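Local structure of probable intron-encoded endonuclease 1 (Wickerhamomyces canadensis, 6X1J) at residues A[16-20]-A[21-25]; A[51-54]-A[55-58]; A[206-209]-A[210-214]; A[217-221]-A[222-226]. The protein cleaves DNA at its recognition sequence as a LAGLIDADG homing endonuclease and takes part in intron homing in the mitochondrial 21S rRNA gene. One frame throughout, in Å; residues are numbered along the deposited sequence.

Interaction 1: residues A[16-20]-A[21-25]; sequences GPNSK and LIKDY. With nucleotides of chain C; nucleotides of chain B.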
# COMPACT_ATOMS: atom_id res chain seq x y z
N GLY A 16 -7.75 -18.43 21.02
CA GLY A 16 -8.80 -17.39 21.13
C GLY A 16 -8.18 -16.01 21.28
O GLY A 16 -7.06 -15.87 21.79
N PRO A 17 -8.88 -14.95 20.82
CA PRO A 17 -8.26 -13.64 20.67
C PRO A 17 -7.62 -13.18 21.98
O PRO A 17 -6.50 -12.66 21.93
CB PRO A 17 -9.41 -12.72 20.23
CG PRO A 17 -10.46 -13.65 19.65
CD PRO A 17 -10.29 -14.96 20.40
N ASN A 18 -8.31 -13.40 23.11
CA ASN A 18 -7.97 -12.73 24.40
C ASN A 18 -6.91 -13.54 25.15
O ASN A 18 -6.63 -13.18 26.28
CB ASN A 18 -9.18 -12.48 25.30
CG ASN A 18 -9.07 -11.20 26.10
OD1 ASN A 18 -8.01 -10.58 26.17
ND2 ASN A 18 -10.16 -10.78 26.71
N SER A 19 -6.32 -14.55 24.52
CA SER A 19 -5.25 -15.36 25.14
C SER A 19 -4.07 -14.47 25.55
O SER A 19 -3.67 -13.59 24.78
CB SER A 19 -4.81 -16.49 24.24
OG SER A 19 -5.93 -17.22 23.76
N LYS A 20 -3.57 -14.73 26.76
CA LYS A 20 -2.42 -14.07 27.42
C LYS A 20 -1.15 -14.20 26.57
O LYS A 20 -0.41 -13.17 26.44
CB LYS A 20 -2.19 -14.76 28.77
CG LYS A 20 -1.24 -14.06 29.73
CD LYS A 20 -1.95 -13.18 30.76
CE LYS A 20 -1.08 -12.87 31.97
NZ LYS A 20 0.33 -12.60 31.61
N LEU A 21 -0.87 -15.41 26.08
CA LEU A 21 0.27 -15.71 25.16
C LEU A 21 0.35 -14.64 24.04
O LEU A 21 1.44 -14.08 23.82
CB LEU A 21 0.08 -17.13 24.59
CG LEU A 21 0.99 -18.21 25.17
CD1 LEU A 21 0.46 -19.60 24.86
CD2 LEU A 21 2.41 -18.05 24.66
N ILE A 22 -0.79 -14.31 23.41
CA ILE A 22 -0.87 -13.30 22.32
C ILE A 22 -0.40 -11.95 22.88
O ILE A 22 0.51 -11.33 22.28
CB ILE A 22 -2.28 -13.20 21.70
CG1 ILE A 22 -2.77 -14.52 21.09
CG2 ILE A 22 -2.30 -12.08 20.69
CD1 ILE A 22 -4.23 -14.49 20.66
N LYS A 23 -0.99 -11.50 24.01
CA LYS A 23 -0.65 -10.18 24.61
C LYS A 23 0.82 -10.19 25.02
O LYS A 23 1.49 -9.14 24.82
CB LYS A 23 -1.55 -9.85 25.80
CG LYS A 23 -3.02 -10.07 25.54
CD LYS A 23 -3.92 -9.36 26.50
CE LYS A 23 -5.33 -9.87 26.32
NZ LYS A 23 -6.33 -8.86 26.69
N ASP A 24 1.32 -11.31 25.56
CA ASP A 24 2.75 -11.44 25.95
C ASP A 24 3.63 -11.42 24.69
O ASP A 24 4.69 -10.79 24.74
CB ASP A 24 2.96 -12.67 26.84
CG ASP A 24 2.43 -12.51 28.27
OD1 ASP A 24 2.25 -11.35 28.71
OD2 ASP A 24 2.22 -13.55 28.94
N TYR A 25 3.23 -12.09 23.61
CA TYR A 25 3.94 -12.08 22.29
C TYR A 25 4.12 -10.63 21.78
O TYR A 25 5.27 -10.29 21.37
CB TYR A 25 3.23 -12.98 21.28
CG TYR A 25 3.79 -12.92 19.87
CD1 TYR A 25 4.95 -13.60 19.52
CD2 TYR A 25 3.18 -12.14 18.89
CE1 TYR A 25 5.47 -13.54 18.24
CE2 TYR A 25 3.69 -12.06 17.61
CZ TYR A 25 4.84 -12.76 17.28
OH TYR A 25 5.33 -12.69 16.01
P DT C 6 -7.50 -6.44 23.84
OP1 DT C 6 -6.14 -6.96 24.18
OP2 DT C 6 -7.75 -5.00 23.53
O5' DT C 6 -7.97 -7.33 22.61
C5' DT C 6 -7.60 -8.73 22.51
C4' DT C 6 -8.27 -9.31 21.29
O4' DT C 6 -9.71 -9.41 21.45
C3' DT C 6 -8.06 -8.54 19.98
O3' DT C 6 -7.61 -9.42 18.95
C2' DT C 6 -9.42 -7.97 19.65
C1' DT C 6 -10.30 -9.06 20.22
N1 DT C 6 -11.73 -8.79 20.44
C2 DT C 6 -12.57 -9.87 20.34
O2 DT C 6 -12.17 -11.00 20.09
N3 DT C 6 -13.90 -9.59 20.53
C4 DT C 6 -14.47 -8.36 20.78
O4 DT C 6 -15.68 -8.26 20.92
C5 DT C 6 -13.52 -7.26 20.88
C7 DT C 6 -14.04 -5.88 21.16
C6 DT C 6 -12.22 -7.53 20.71
P DT C 5 -12.05 -3.36 27.85
OP1 DT C 5 -11.20 -2.35 28.53
OP2 DT C 5 -13.02 -2.96 26.81
O5' DT C 5 -10.96 -4.41 27.33
C5' DT C 5 -11.49 -5.57 26.73
C4' DT C 5 -10.42 -6.58 26.44
O4' DT C 5 -11.13 -7.84 26.39
C3' DT C 5 -9.83 -6.37 25.04
O3' DT C 5 -8.51 -6.92 24.98
C2' DT C 5 -10.81 -7.11 24.16
C1' DT C 5 -11.24 -8.27 25.05
N1 DT C 5 -12.63 -8.72 24.79
C2 DT C 5 -12.78 -10.04 24.48
O2 DT C 5 -11.85 -10.85 24.53
N3 DT C 5 -14.05 -10.42 24.16
C4 DT C 5 -15.17 -9.61 24.08
O4 DT C 5 -16.26 -10.11 23.77
C5 DT C 5 -14.94 -8.22 24.40
C7 DT C 5 -16.09 -7.26 24.34
C6 DT C 5 -13.69 -7.84 24.70
P DT B 23 -9.97 -20.50 23.46
OP1 DT B 23 -8.59 -20.72 23.01
OP2 DT B 23 -10.77 -21.65 23.92
O5' DT B 23 -9.95 -19.39 24.59
C5' DT B 23 -8.96 -19.47 25.64
C4' DT B 23 -8.66 -18.08 26.13
O4' DT B 23 -9.80 -17.22 25.87
C3' DT B 23 -8.39 -17.96 27.63
O3' DT B 23 -7.24 -17.12 27.74
C2' DT B 23 -9.69 -17.40 28.18
C1' DT B 23 -10.14 -16.51 27.04
N1 DT B 23 -11.57 -16.17 26.95
C2 DT B 23 -11.95 -14.86 27.18
O2 DT B 23 -11.18 -13.99 27.53
N3 DT B 23 -13.29 -14.62 27.02
C4 DT B 23 -14.26 -15.53 26.64
O4 DT B 23 -15.43 -15.18 26.54
C5 DT B 23 -13.78 -16.88 26.38
C7 DT B 23 -14.76 -17.94 26.00
C6 DT B 23 -12.47 -17.12 26.53
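Lys20 and Asp24 sit one helical turn apart, and their side chains cross obliquely. Lys20 NZ comes within 3.4 Å of Asp24 OD2, a weak salt bridge. With CG opposite the backbone N (chi1 -168°), bends at chi2 and chi4 bring NZ beside the carboxylate. The backbone beneath is firmer, with Asp24 N 2.7 Å from Lys20 O.

Lys23 runs off toward the DNA, roughly at right angles to Lys20. Its chain is extended beyond CG, and NZ reaches OP1 of DT6 of chain C at 3.2 Å. It also lies beside Asn18 OD1, though too closely in the model to be trusted. Asn18 and Pro17 lie against O2 of DT5 and of DT6 of chain C, respectively, on the minor-groove side. With an alanine at Lys23, the DT6 phosphate would probably lose this charged partner.

Ser19 N bonds Gly16 O and closes a type I beta turn; Ser19 OG adds a second bond to the same oxygen at 2.6 Å. Ile22 CD1 rests against the Gly16 and Pro17 carbonyls. This turn leads into helix 20-26, where Tyr25 packs edge-to-face on Trp29 and bonds Glu80 O, just beyond helix 68-77.

Interaction 2: residues A[51-54]-A[55-58]; sequences KKLK and RNKH. With nucleotides of chain B; nucleotides of chain C.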
# COMPACT_ATOMS: atom_id res chain seq x y z
N LYS A 51 -6.95 0.34 10.00
CA LYS A 51 -8.30 0.23 10.62
C LYS A 51 -8.19 0.43 12.14
O LYS A 51 -7.43 -0.31 12.80
CB LYS A 51 -8.88 -1.14 10.29
CG LYS A 51 -10.27 -1.44 10.84
CD LYS A 51 -10.57 -2.92 10.72
CE LYS A 51 -11.89 -3.34 11.32
NZ LYS A 51 -13.03 -2.94 10.47
N LYS A 52 -8.91 1.42 12.65
CA LYS A 52 -9.24 1.55 14.10
C LYS A 52 -10.64 2.15 14.26
O LYS A 52 -10.79 3.37 14.04
CB LYS A 52 -8.19 2.37 14.85
CG LYS A 52 -8.49 2.49 16.34
CD LYS A 52 -7.51 3.37 17.11
CE LYS A 52 -8.11 4.06 18.33
NZ LYS A 52 -9.25 3.31 18.91
N LEU A 53 -11.63 1.31 14.55
CA LEU A 53 -13.00 1.69 14.98
C LEU A 53 -13.00 1.89 16.50
O LEU A 53 -11.92 1.75 17.15
CB LEU A 53 -13.97 0.58 14.56
CG LEU A 53 -14.50 0.64 13.12
CD1 LEU A 53 -13.58 1.41 12.18
CD2 LEU A 53 -14.76 -0.75 12.59
N LYS A 54 -14.17 2.19 17.06
CA LYS A 54 -14.37 2.30 18.53
C LYS A 54 -13.96 0.98 19.19
O LYS A 54 -13.22 1.03 20.19
CB LYS A 54 -15.82 2.71 18.79
CG LYS A 54 -16.23 3.96 18.03
CD LYS A 54 -17.40 4.68 18.62
CE LYS A 54 -17.92 5.78 17.71
NZ LYS A 54 -19.36 6.02 17.95
N ARG A 55 -14.33 -0.15 18.59
CA ARG A 55 -14.04 -1.51 19.10
C ARG A 55 -12.53 -1.76 19.19
O ARG A 55 -12.15 -2.58 20.03
CB ARG A 55 -14.69 -2.57 18.21
CG ARG A 55 -16.20 -2.43 18.11
CD ARG A 55 -16.89 -3.78 18.13
NE ARG A 55 -18.32 -3.68 17.82
CZ ARG A 55 -19.26 -3.26 18.66
NH1 ARG A 55 -18.96 -2.89 19.89
NH2 ARG A 55 -20.52 -3.22 18.25
N ASN A 56 -11.69 -1.10 18.39
CA ASN A 56 -10.23 -1.40 18.29
C ASN A 56 -9.43 -0.52 19.26
O ASN A 56 -9.63 0.70 19.25
CB ASN A 56 -9.71 -1.22 16.87
CG ASN A 56 -10.54 -2.02 15.89
OD1 ASN A 56 -10.45 -3.25 15.86
ND2 ASN A 56 -11.40 -1.34 15.14
N LYS A 57 -8.52 -1.12 20.00
CA LYS A 57 -7.72 -0.44 21.04
C LYS A 57 -6.48 0.18 20.40
O LYS A 57 -6.06 1.25 20.85
CB LYS A 57 -7.38 -1.46 22.13
CG LYS A 57 -6.30 -1.09 23.14
CD LYS A 57 -5.88 -2.32 23.97
CE LYS A 57 -5.18 -2.00 25.28
NZ LYS A 57 -3.78 -1.55 25.08
N HIS A 58 -5.90 -0.49 19.41
CA HIS A 58 -4.85 0.04 18.50
C HIS A 58 -5.24 -0.26 17.06
O HIS A 58 -6.22 -1.04 16.86
CB HIS A 58 -3.48 -0.52 18.88
CG HIS A 58 -3.12 -0.22 20.29
ND1 HIS A 58 -2.78 1.05 20.71
CD2 HIS A 58 -3.07 -1.02 21.39
CE1 HIS A 58 -2.52 1.03 22.01
NE2 HIS A 58 -2.69 -0.22 22.44
P DG B 17 -14.65 2.74 7.69
OP1 DG B 17 -15.06 4.16 7.71
OP2 DG B 17 -13.49 2.29 8.47
O5' DG B 17 -15.86 1.82 8.16
C5' DG B 17 -17.12 1.74 7.47
C4' DG B 17 -17.89 0.53 7.96
O4' DG B 17 -17.37 -0.73 7.45
C3' DG B 17 -17.92 0.40 9.49
O3' DG B 17 -19.23 0.08 9.97
C2' DG B 17 -16.99 -0.78 9.76
C1' DG B 17 -17.28 -1.64 8.55
N9 DG B 17 -16.26 -2.64 8.28
C8 DG B 17 -14.90 -2.44 8.31
N7 DG B 17 -14.21 -3.53 8.07
C5 DG B 17 -15.18 -4.51 7.91
C6 DG B 17 -15.03 -5.90 7.65
O6 DG B 17 -14.00 -6.55 7.50
N1 DG B 17 -16.27 -6.53 7.57
C2 DG B 17 -17.49 -5.92 7.70
N2 DG B 17 -18.57 -6.71 7.58
N3 DG B 17 -17.64 -4.62 7.94
C4 DG B 17 -16.44 -3.99 8.04
P DG B 18 -19.63 0.21 11.57
OP1 DG B 18 -20.90 0.97 11.61
OP2 DG B 18 -18.45 0.69 12.37
O5' DG B 18 -19.98 -1.30 11.93
C5' DG B 18 -20.88 -2.03 11.06
C4' DG B 18 -20.75 -3.51 11.29
O4' DG B 18 -19.52 -4.04 10.71
C3' DG B 18 -20.74 -3.93 12.77
O3' DG B 18 -21.43 -5.17 12.88
C2' DG B 18 -19.28 -4.26 13.03
C1' DG B 18 -18.93 -4.88 11.68
N9 DG B 18 -17.50 -5.03 11.43
C8 DG B 18 -16.48 -4.16 11.70
N7 DG B 18 -15.30 -4.69 11.53
C5 DG B 18 -15.56 -6.00 11.16
C6 DG B 18 -14.68 -7.07 10.87
O6 DG B 18 -13.44 -7.07 10.83
N1 DG B 18 -15.37 -8.24 10.61
C2 DG B 18 -16.73 -8.37 10.60
N2 DG B 18 -17.21 -9.57 10.29
N3 DG B 18 -17.56 -7.38 10.85
C4 DG B 18 -16.92 -6.23 11.13
P DT C 6 -7.50 -6.44 23.84
OP1 DT C 6 -6.14 -6.96 24.18
OP2 DT C 6 -7.75 -5.00 23.53
O5' DT C 6 -7.97 -7.33 22.61
C5' DT C 6 -7.60 -8.73 22.51
C4' DT C 6 -8.27 -9.31 21.29
O4' DT C 6 -9.71 -9.41 21.45
C3' DT C 6 -8.06 -8.54 19.98
O3' DT C 6 -7.61 -9.42 18.95
C2' DT C 6 -9.42 -7.97 19.65
C1' DT C 6 -10.30 -9.06 20.22
N1 DT C 6 -11.73 -8.79 20.44
C2 DT C 6 -12.57 -9.87 20.34
O2 DT C 6 -12.17 -11.00 20.09
N3 DT C 6 -13.90 -9.59 20.53
C4 DT C 6 -14.47 -8.36 20.78
O4 DT C 6 -15.68 -8.26 20.92
C5 DT C 6 -13.52 -7.26 20.88
C7 DT C 6 -14.04 -5.88 21.16
C6 DT C 6 -12.22 -7.53 20.71
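Lys52 and Asn56 run alongside each other, pointing opposite ways. Lys52 CG passes Asn56 CB at 3.9 Å, and Lys52 NZ ends 2.7 Å from Asn56 O. The lysine leaves the backbone with CG anti to N (chi1 -179°) and stays extended until a bend at chi4. That bend turns NZ onto the carbonyl, which it meets almost head-on, with a C=O...N angle of 161°. An alanine in place of Lys52 would probably leave the Asn56 carbonyl without this charged donor and the turn less firmly held.

The turn is a type I beta turn from Leu53 to Asn56. Asn56 N bonds Leu53 O at 3.1 Å, from well above the carbonyl plane. This turn lies in the connection between the antiparallel strands 49-51 and 60-65. Such sheets line the DNA in LAGLIDADG endonucleases.

Lys51 is extended up to a bend at chi4. Its NZ bonds N7 of DG18 at 3.1 Å and lies close to N7 of DG17, both of chain B, on the major-groove edge. Leu53 points the same way as Asn56. Its CD2 lies 3.6 Å from C2' of DG17 and near C8 of DG18, both of chain B. Beyond the turn, Lys57 NZ donates to His58 NE2 at 3.2 Å, tilted 24° from the ring plane. His58 ND1 is hydrogen-bonded to Asp113 OD2, and Lys57 CD passes OP2 of DT6 of chain C.

Interaction 3: residues A[206-209]-A[210-214]; sequences KDYE and LFYNL
Asp207 O, Tyr208 O and Glu209 O accept from Phe211 N, Tyr212 N and Asn213 N, at 2.9 Å, 3.0 Å and 3.0 Å, as a short 3-10 segment passes into helix 208-215.

Four residues apart, Tyr208 and Tyr212 project from the same side of the helix. Both have CG anti to the backbone N (chi1 -179° and -178°), which sends the two rings off in the same direction, side by side. Their planes are 33° apart and their centroids 5.8 Å apart, an oblique pairing. The touch is made by the far end of Tyr208 against the near part of Tyr212, with Tyr208 OH 3.5 Å from Tyr212 CD1. Tyr212 CB also lies over one face of the Tyr208 ring, toward its rim. At the edge of the Tyr208 ring, in its plane, is Glu209 OE2. Asn213 OD1 takes the like place beside the Tyr212 ring.

Tyr208 OH bonds Leu227 O near the C terminus. Asp207 OD2 accepts from Asn189 N, in the loop after helix 172-186. Phe211 turns to another side, where it packs edge-to-face on Phe145 of helix 138-148 and touches Leu163 of strand 163-165. The helix thus packs on helix 138-148 and strand 163-165, and its Tyr208 is tied to Leu227 in the tail.

The contact is backbone hydrogen bonding plus one aromatic pair. Tyr208 combines two roles: its ring packs on Tyr212, while its hydroxyl is held by a backbone carbonyl, which should limit the tilt of the ring.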
# COMPACT_ATOMS: atom_id res chain seq x y z
N LYS A 206 8.74 11.27 -20.44
CA LYS A 206 10.14 11.74 -20.30
C LYS A 206 10.57 11.57 -18.83
O LYS A 206 11.80 11.68 -18.61
CB LYS A 206 10.25 13.19 -20.77
CG LYS A 206 9.69 14.26 -19.84
CD LYS A 206 9.64 15.61 -20.54
CE LYS A 206 9.59 16.78 -19.60
NZ LYS A 206 8.31 16.82 -18.87
N ASP A 207 9.65 11.27 -17.90
CA ASP A 207 10.03 10.87 -16.50
C ASP A 207 10.28 9.36 -16.39
O ASP A 207 10.72 8.91 -15.31
CB ASP A 207 8.98 11.27 -15.47
CG ASP A 207 9.08 12.73 -15.07
OD1 ASP A 207 10.14 13.33 -15.38
OD2 ASP A 207 8.10 13.24 -14.49
N TYR A 208 10.08 8.58 -17.45
CA TYR A 208 10.08 7.09 -17.33
C TYR A 208 11.42 6.56 -16.81
O TYR A 208 11.36 5.77 -15.88
CB TYR A 208 9.81 6.35 -18.64
CG TYR A 208 9.81 4.85 -18.44
CD1 TYR A 208 8.73 4.21 -17.87
CD2 TYR A 208 10.92 4.09 -18.76
CE1 TYR A 208 8.72 2.84 -17.66
CE2 TYR A 208 10.94 2.72 -18.55
CZ TYR A 208 9.83 2.08 -18.01
OH TYR A 208 9.82 0.73 -17.78
N GLU A 209 12.57 6.95 -17.38
CA GLU A 209 13.89 6.41 -16.97
C GLU A 209 14.13 6.75 -15.49
O GLU A 209 14.52 5.83 -14.75
CB GLU A 209 15.03 6.86 -17.89
CG GLU A 209 15.17 6.04 -19.18
CD GLU A 209 15.12 4.51 -19.09
OE1 GLU A 209 16.00 3.90 -18.42
OE2 GLU A 209 14.20 3.91 -19.69
N LEU A 210 13.76 7.95 -15.05
CA LEU A 210 13.95 8.44 -13.66
C LEU A 210 13.11 7.56 -12.73
O LEU A 210 13.68 7.01 -11.78
CB LEU A 210 13.56 9.92 -13.55
CG LEU A 210 13.47 10.49 -12.13
CD1 LEU A 210 14.78 10.31 -11.39
CD2 LEU A 210 13.10 11.97 -12.16
N PHE A 211 11.82 7.44 -13.02
CA PHE A 211 10.85 6.74 -12.15
C PHE A 211 11.29 5.29 -12.01
O PHE A 211 11.55 4.80 -10.90
CB PHE A 211 9.44 6.83 -12.71
CG PHE A 211 8.38 6.36 -11.76
CD1 PHE A 211 7.94 7.17 -10.73
CD2 PHE A 211 7.83 5.10 -11.89
CE1 PHE A 211 6.92 6.76 -9.88
CE2 PHE A 211 6.84 4.67 -11.02
CZ PHE A 211 6.36 5.51 -10.03
N TYR A 212 11.56 4.66 -13.14
CA TYR A 212 12.06 3.27 -13.17
C TYR A 212 13.24 3.15 -12.21
O TYR A 212 13.22 2.25 -11.40
CB TYR A 212 12.43 2.86 -14.60
CG TYR A 212 12.91 1.44 -14.80
CD1 TYR A 212 12.02 0.42 -15.08
CD2 TYR A 212 14.27 1.14 -14.78
CE1 TYR A 212 12.47 -0.88 -15.32
CE2 TYR A 212 14.73 -0.15 -14.98
CZ TYR A 212 13.82 -1.16 -15.24
OH TYR A 212 14.28 -2.43 -15.45
N ASN A 213 14.25 4.00 -12.35
CA ASN A 213 15.53 3.84 -11.62
C ASN A 213 15.33 4.10 -10.12
O ASN A 213 16.20 3.62 -9.35
CB ASN A 213 16.65 4.73 -12.17
CG ASN A 213 17.24 4.17 -13.45
OD1 ASN A 213 17.48 2.98 -13.54
ND2 ASN A 213 17.42 5.01 -14.47
N LEU A 214 14.26 4.82 -9.75
CA LEU A 214 13.88 5.05 -8.33
C LEU A 214 13.18 3.81 -7.77
O LEU A 214 13.47 3.46 -6.62
CB LEU A 214 12.91 6.23 -8.17
CG LEU A 214 13.42 7.62 -8.56
CD1 LEU A 214 12.27 8.60 -8.47
CD2 LEU A 214 14.59 8.07 -7.71

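Interaction 4: residues A[217-221]-A[222-226]; sequences PYIIP and EMKYK. With nucleotides of chain C.
Two hydrogen bonds fold residues 222-226 back on 217-221. Lys224 NZ reaches Ile219 O at 2.8 Å, tilted 23° from the carbonyl plane. The lysine bends at chi2 (-84°) and chi4, which turns NZ to this carbonyl. Met223 N bonds Ile220 O at 3.0 Å from above the carbonyl plane. A water donates to Pro221 O at 2.8 Å and accepts weakly from Tyr225 N.

The apolar contacts centre on Met223. Its CB lies 4.0 Å from Ile219 CG2, and its CG 3.9 Å from Ile220 CG1. Ile220 and Met223 run side by side, and both touch Tyr70 of helix 68-77.

Glu222 crosses Ile220 at about a right angle, its carboxylate OE1 lying 3.5 Å from the Ile220 CD1 methyl.

Nearer the DNA, Tyr225 OH is 3.7 Å from OP1 of DC18 of chain C, which lies near the ring plane. Lys226 CE is close to the same oxygen. The Met223 side chain is about 8 Å from a bound potassium ion. Lys224 is thus held by Ile219 O and Asn216 OD1, and Lys226 NZ by Met146 O of helix 138-148. The Lys226 charge lies near the DC18 phosphate without a direct bond and would probably add attraction.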
# COMPACT_ATOMS: atom_id res chain seq x y z
N PRO A 217 14.24 -1.15 -8.26
CA PRO A 217 14.93 -2.00 -7.29
C PRO A 217 14.02 -2.66 -6.26
O PRO A 217 14.40 -3.67 -5.76
CB PRO A 217 15.88 -1.03 -6.58
CG PRO A 217 16.15 0.04 -7.63
CD PRO A 217 14.81 0.20 -8.32
N TYR A 218 12.82 -2.12 -6.01
CA TYR A 218 11.88 -2.63 -4.97
C TYR A 218 10.77 -3.50 -5.57
O TYR A 218 9.99 -4.21 -4.82
CB TYR A 218 11.31 -1.43 -4.19
CG TYR A 218 12.35 -0.62 -3.42
CD1 TYR A 218 12.93 -1.12 -2.28
CD2 TYR A 218 12.81 0.62 -3.87
CE1 TYR A 218 13.88 -0.41 -1.56
CE2 TYR A 218 13.78 1.35 -3.18
CZ TYR A 218 14.31 0.83 -2.00
OH TYR A 218 15.25 1.49 -1.25
N ILE A 219 10.60 -3.46 -6.89
CA ILE A 219 9.43 -4.13 -7.53
C ILE A 219 9.70 -5.64 -7.57
O ILE A 219 10.70 -6.03 -8.14
CB ILE A 219 9.19 -3.60 -8.95
CG1 ILE A 219 8.95 -2.08 -8.98
CG2 ILE A 219 8.05 -4.36 -9.59
CD1 ILE A 219 7.63 -1.66 -8.39
N ILE A 220 8.80 -6.46 -7.04
CA ILE A 220 9.01 -7.94 -6.96
C ILE A 220 8.73 -8.45 -8.36
O ILE A 220 8.11 -7.74 -9.16
CB ILE A 220 8.12 -8.61 -5.90
CG1 ILE A 220 6.64 -8.57 -6.30
CG2 ILE A 220 8.35 -7.98 -4.53
CD1 ILE A 220 5.73 -9.48 -5.49
N PRO A 221 9.23 -9.67 -8.70
CA PRO A 221 9.16 -10.17 -10.08
C PRO A 221 7.74 -10.27 -10.63
O PRO A 221 7.57 -10.01 -11.79
CB PRO A 221 9.83 -11.55 -9.96
CG PRO A 221 10.75 -11.43 -8.76
CD PRO A 221 9.96 -10.58 -7.79
N GLU A 222 6.76 -10.56 -9.80
CA GLU A 222 5.35 -10.75 -10.26
C GLU A 222 4.67 -9.39 -10.44
O GLU A 222 3.46 -9.37 -10.88
CB GLU A 222 4.56 -11.60 -9.26
CG GLU A 222 5.12 -13.02 -9.04
CD GLU A 222 6.40 -13.16 -8.21
OE1 GLU A 222 6.75 -12.21 -7.42
OE2 GLU A 222 7.08 -14.21 -8.37
N MET A 223 5.34 -8.28 -10.10
CA MET A 223 4.73 -6.93 -10.30
C MET A 223 5.49 -6.09 -11.35
O MET A 223 5.07 -4.92 -11.65
CB MET A 223 4.61 -6.21 -8.95
CG MET A 223 3.55 -6.85 -8.04
SD MET A 223 1.93 -6.93 -8.81
CE MET A 223 0.77 -7.20 -7.47
N LYS A 224 6.54 -6.61 -11.96
CA LYS A 224 7.33 -5.80 -12.92
C LYS A 224 6.45 -5.40 -14.12
O LYS A 224 6.74 -4.37 -14.72
CB LYS A 224 8.53 -6.55 -13.47
CG LYS A 224 9.56 -6.92 -12.43
CD LYS A 224 10.52 -5.82 -12.14
CE LYS A 224 11.79 -6.32 -11.49
NZ LYS A 224 12.20 -5.42 -10.38
N TYR A 225 5.39 -6.17 -14.40
CA TYR A 225 4.56 -5.98 -15.60
C TYR A 225 3.89 -4.59 -15.59
O TYR A 225 3.54 -4.09 -16.68
CB TYR A 225 3.51 -7.08 -15.74
CG TYR A 225 2.34 -6.94 -14.83
CD1 TYR A 225 2.37 -7.50 -13.56
CD2 TYR A 225 1.20 -6.25 -15.22
CE1 TYR A 225 1.29 -7.39 -12.71
CE2 TYR A 225 0.11 -6.13 -14.37
CZ TYR A 225 0.16 -6.70 -13.10
OH TYR A 225 -0.90 -6.59 -12.24
N LYS A 226 3.71 -3.98 -14.41
CA LYS A 226 2.97 -2.69 -14.30
C LYS A 226 3.85 -1.59 -14.88
O LYS A 226 3.31 -0.56 -15.25
CB LYS A 226 2.59 -2.36 -12.85
CG LYS A 226 1.53 -3.26 -12.24
CD LYS A 226 0.97 -2.72 -10.95
CE LYS A 226 -0.35 -2.03 -11.19
NZ LYS A 226 -1.03 -1.67 -9.93
P DC C 18 -3.44 -2.38 -13.86
OP1 DC C 18 -2.87 -3.69 -13.45
OP2 DC C 18 -2.50 -1.33 -14.35
O5' DC C 18 -4.48 -2.58 -15.05
C5' DC C 18 -5.59 -3.42 -14.87
C4' DC C 18 -6.56 -3.22 -16.00
O4' DC C 18 -7.23 -1.94 -15.88
C3' DC C 18 -6.03 -3.29 -17.43
O3' DC C 18 -6.54 -4.46 -18.08
C2' DC C 18 -6.44 -1.95 -18.05
C1' DC C 18 -7.58 -1.49 -17.17
N1 DC C 18 -7.80 -0.04 -17.09
C2 DC C 18 -9.07 0.48 -17.37
O2 DC C 18 -9.98 -0.30 -17.69
N3 DC C 18 -9.26 1.81 -17.32
C4 DC C 18 -8.26 2.61 -16.94
N4 DC C 18 -8.52 3.93 -16.86
C5 DC C 18 -6.97 2.11 -16.62
C6 DC C 18 -6.79 0.79 -16.68
O HOH W 1 5.90 -9.07 -13.82

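How the interactions relate
All four contacts are local and follow one another along the chain; none nests or crosses. Interaction 1 closes the turn that leads into helix 20-26. Interaction 2 closes the connection between strands 49-51 and 60-65. Their centres are about 17 Å apart without touching, yet both reach DT6 of chain C. Interaction 3 lies about 39 Å from interaction 2 between centres, across the middle of the chain, on helix 208-215. The chain then turns directly into interaction 4, and the two meet where Tyr212 O lies 4.0 Å from Pro217 CD. Interactions 3 and 4 both pack on helix 138-148, and interaction 4 also joins helix 68-77.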